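Local atomic coordinates of 1,4-dihydroxy-2-naphthoyl-CoA hydrolase (Escherichia coli, PDB entry 1VH5), a protein that hydrolyses 1,4-dihydroxy-2-naphthoyl-CoA to 1,4-dihydroxy-2-naphthoate and free CoA in menaquinone biosynthesis, and also cleaves a wide range of other acyl-CoA thioesters. Residues A40-D45 and G98-V103. Numbering follows the deposited sequence.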
loop_
_atom_site.group_PDB
_atom_site.type_symbol
_atom_site.label_atom_id
_atom_site.label_comp_id
_atom_site.label_asym_id
_atom_site.label_seq_id
_atom_site.Cartn_x
_atom_site.Cartn_y
_atom_site.Cartn_z
ATOM N N ALA A 40 2.034 12.062 9.969
ATOM C CA ALA A 40 0.604 11.804 9.952
ATOM C C ALA A 40 0.304 10.512 10.693
ATOM O O ALA A 40 1.149 9.604 10.743
ATOM C CB ALA A 40 0.095 11.741 8.565
ATOM N N THR A 41 -0.904 10.406 11.249
ATOM C CA THR A 41 -1.319 9.158 11.891
ATOM C C THR A 41 -2.488 8.495 11.165
ATOM O O THR A 41 -3.150 9.082 10.354
ATOM C CB THR A 41 -1.711 9.372 13.361
ATOM O OG1 THR A 41 -2.846 10.255 13.411
ATOM C CG2 THR A 41 -0.578 10.008 14.158
ATOM N N MET A 42 -2.711 7.226 11.499
ATOM C CA MET A 42 -3.754 6.396 10.890
ATOM C C MET A 42 -4.203 5.366 11.904
ATOM O O MET A 42 -3.377 4.779 12.596
ATOM C CB MET A 42 -3.208 5.686 9.647
ATOM C CG MET A 42 -4.179 4.760 8.879
ATOM S SD MET A 42 -3.411 3.958 7.476
ATOM C CE MET A 42 -2.357 2.919 8.306
ATOM N N PRO A 43 -5.522 5.140 12.006
ATOM C CA PRO A 43 -5.991 4.159 12.986
ATOM C C PRO A 43 -5.711 2.745 12.497
ATOM O O PRO A 43 -5.637 2.496 11.274
ATOM C CB PRO A 43 -7.515 4.398 13.006
ATOM C CG PRO A 43 -7.836 4.853 11.618
ATOM C CD PRO A 43 -6.634 5.710 11.233
ATOM N N VAL A 44 -5.535 1.851 13.459
ATOM C CA VAL A 44 -5.522 0.410 13.233
ATOM C C VAL A 44 -6.959 -0.006 13.558
ATOM O O VAL A 44 -7.343 -0.117 14.716
ATOM C CB VAL A 44 -4.481 -0.336 14.112
ATOM C CG1 VAL A 44 -4.467 -1.823 13.768
ATOM C CG2 VAL A 44 -3.075 0.270 13.979
ATOM N N ASP A 45 -7.775 -0.115 12.537
ATOM C CA ASP A 45 -9.215 -0.385 12.723
ATOM C C ASP A 45 -9.751 -1.267 11.588
ATOM O O ASP A 45 -9.004 -1.775 10.734
ATOM C CB ASP A 45 -10.010 0.928 12.884
ATOM C CG ASP A 45 -10.141 1.718 11.605
ATOM O OD1 ASP A 45 -10.770 2.798 11.673
ATOM O OD2 ASP A 45 -9.687 1.366 10.510
ATOM N N GLY A 98 -4.969 1.233 18.489
ATOM C CA GLY A 98 -4.569 2.619 18.506
ATOM C C GLY A 98 -4.331 3.188 17.127
ATOM O O GLY A 98 -5.003 2.817 16.174
ATOM N N ARG A 99 -3.400 4.131 17.048
ATOM C CA ARG A 99 -3.052 4.778 15.792
ATOM C C ARG A 99 -1.587 4.574 15.585
ATOM O O ARG A 99 -0.829 4.587 16.546
ATOM C CB ARG A 99 -3.363 6.274 15.806
ATOM C CG ARG A 99 -4.853 6.595 16.009
ATOM C CD ARG A 99 -5.146 8.082 16.024
ATOM N NE ARG A 99 -4.939 8.722 14.721
ATOM C CZ ARG A 99 -5.832 8.737 13.753
ATOM N NH1 ARG A 99 -5.568 9.351 12.617
ATOM N NH2 ARG A 99 -7.020 8.146 13.916
ATOM N N VAL A 100 -1.191 4.396 14.335
ATOM C CA VAL A 100 0.239 4.402 14.012
ATOM C C VAL A 100 0.619 5.740 13.432
ATOM O O VAL A 100 -0.237 6.470 12.961
ATOM C CB VAL A 100 0.629 3.251 13.010
ATOM C CG1 VAL A 100 0.475 1.907 13.700
ATOM C CG2 VAL A 100 -0.142 3.342 11.693
ATOM N N ARG A 101 1.906 6.062 13.541
ATOM C CA ARG A 101 2.399 7.368 13.097
ATOM C C ARG A 101 3.498 7.218 12.051
ATOM O O ARG A 101 4.504 6.558 12.317
ATOM C CB ARG A 101 2.923 8.160 14.284
ATOM C CG ARG A 101 3.436 9.585 13.923
ATOM C CD ARG A 101 4.063 10.310 15.131
ATOM N NE ARG A 101 3.046 10.530 16.142
ATOM C CZ ARG A 101 2.351 11.645 16.261
ATOM N NH1 ARG A 101 1.390 11.717 17.180
ATOM N NH2 ARG A 101 2.594 12.673 15.459
ATOM N N GLY A 102 3.304 7.832 10.893
ATOM C CA GLY A 102 4.374 7.902 9.908
ATOM C C GLY A 102 5.152 9.196 10.032
ATOM O O GLY A 102 4.557 10.281 10.166
ATOM N N VAL A 103 6.466 9.052 9.963
ATOM C CA VAL A 103 7.391 10.173 10.082
ATOM C C VAL A 103 8.195 10.177 8.780
ATOM O O VAL A 103 8.908 9.216 8.504
ATOM C CB VAL A 103 8.384 10.009 11.295
ATOM C CG1 VAL A 103 9.304 11.192 11.381
ATOM C CG2 VAL A 103 7.626 9.819 12.636
HETATM O O HOH W 1 -7.891 2.266 16.457
#
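Arg99 reaches across to Thr41 and clasps its hydroxyl side-on with two hydrogen bonds: NE lies 2.9 Å and NH1 3.0 Å from Thr41 OG1, which sits in the guanidinium plane at its edge. A bend at chi3 (68°) lays the arginine chain over the neighbouring strand, so that one guanidinium face rests on the Met42-Pro43 peptide and NH2 comes 3.6 Å from Pro43 CD. Thr41 OG1 is also hydrogen-bonded to Glu31, and Arg99 NH2 forms a salt bridge with Asp27, which ties the group to residues beyond the strand pair. An alanine in place of Arg99 would take away both bonds to Thr41 and is likely to cost Asp27 this salt bridge and leave the Pro43 ring less covered. The other branch of the threonine serves Arg101: Thr41 CG2 stands over the centre of that guanidinium, 4.0 Å from CZ, while Arg101 NH2 forms a salt bridge with Glu39. Beneath these side chains runs an antiparallel ladder of the hot-dog fold, joining strands 38-43 and 99-106 of the curved sheet that wraps helix 57-74. Met42 and Val100, a hydrogen-bonded pair, turn to the helix side and lie alongside each other, CE to CG2 4.1 Å, both touching Leu63. With CG anti to its backbone N, Met42 heads away from the strand before bending at chi3 (69°), and it also touches Ala59. Past the ladder's end, the Val44 side chain crosses that of Val100 at about a right angle, Val44 CG2 lying 3.9 Å from Val100 CG1, and the nearly straight bond from Val44 N to Gly98 O (176° at the hydrogen) carries the pairing into the loops, where one water bridges Val44 O and Gly98 O.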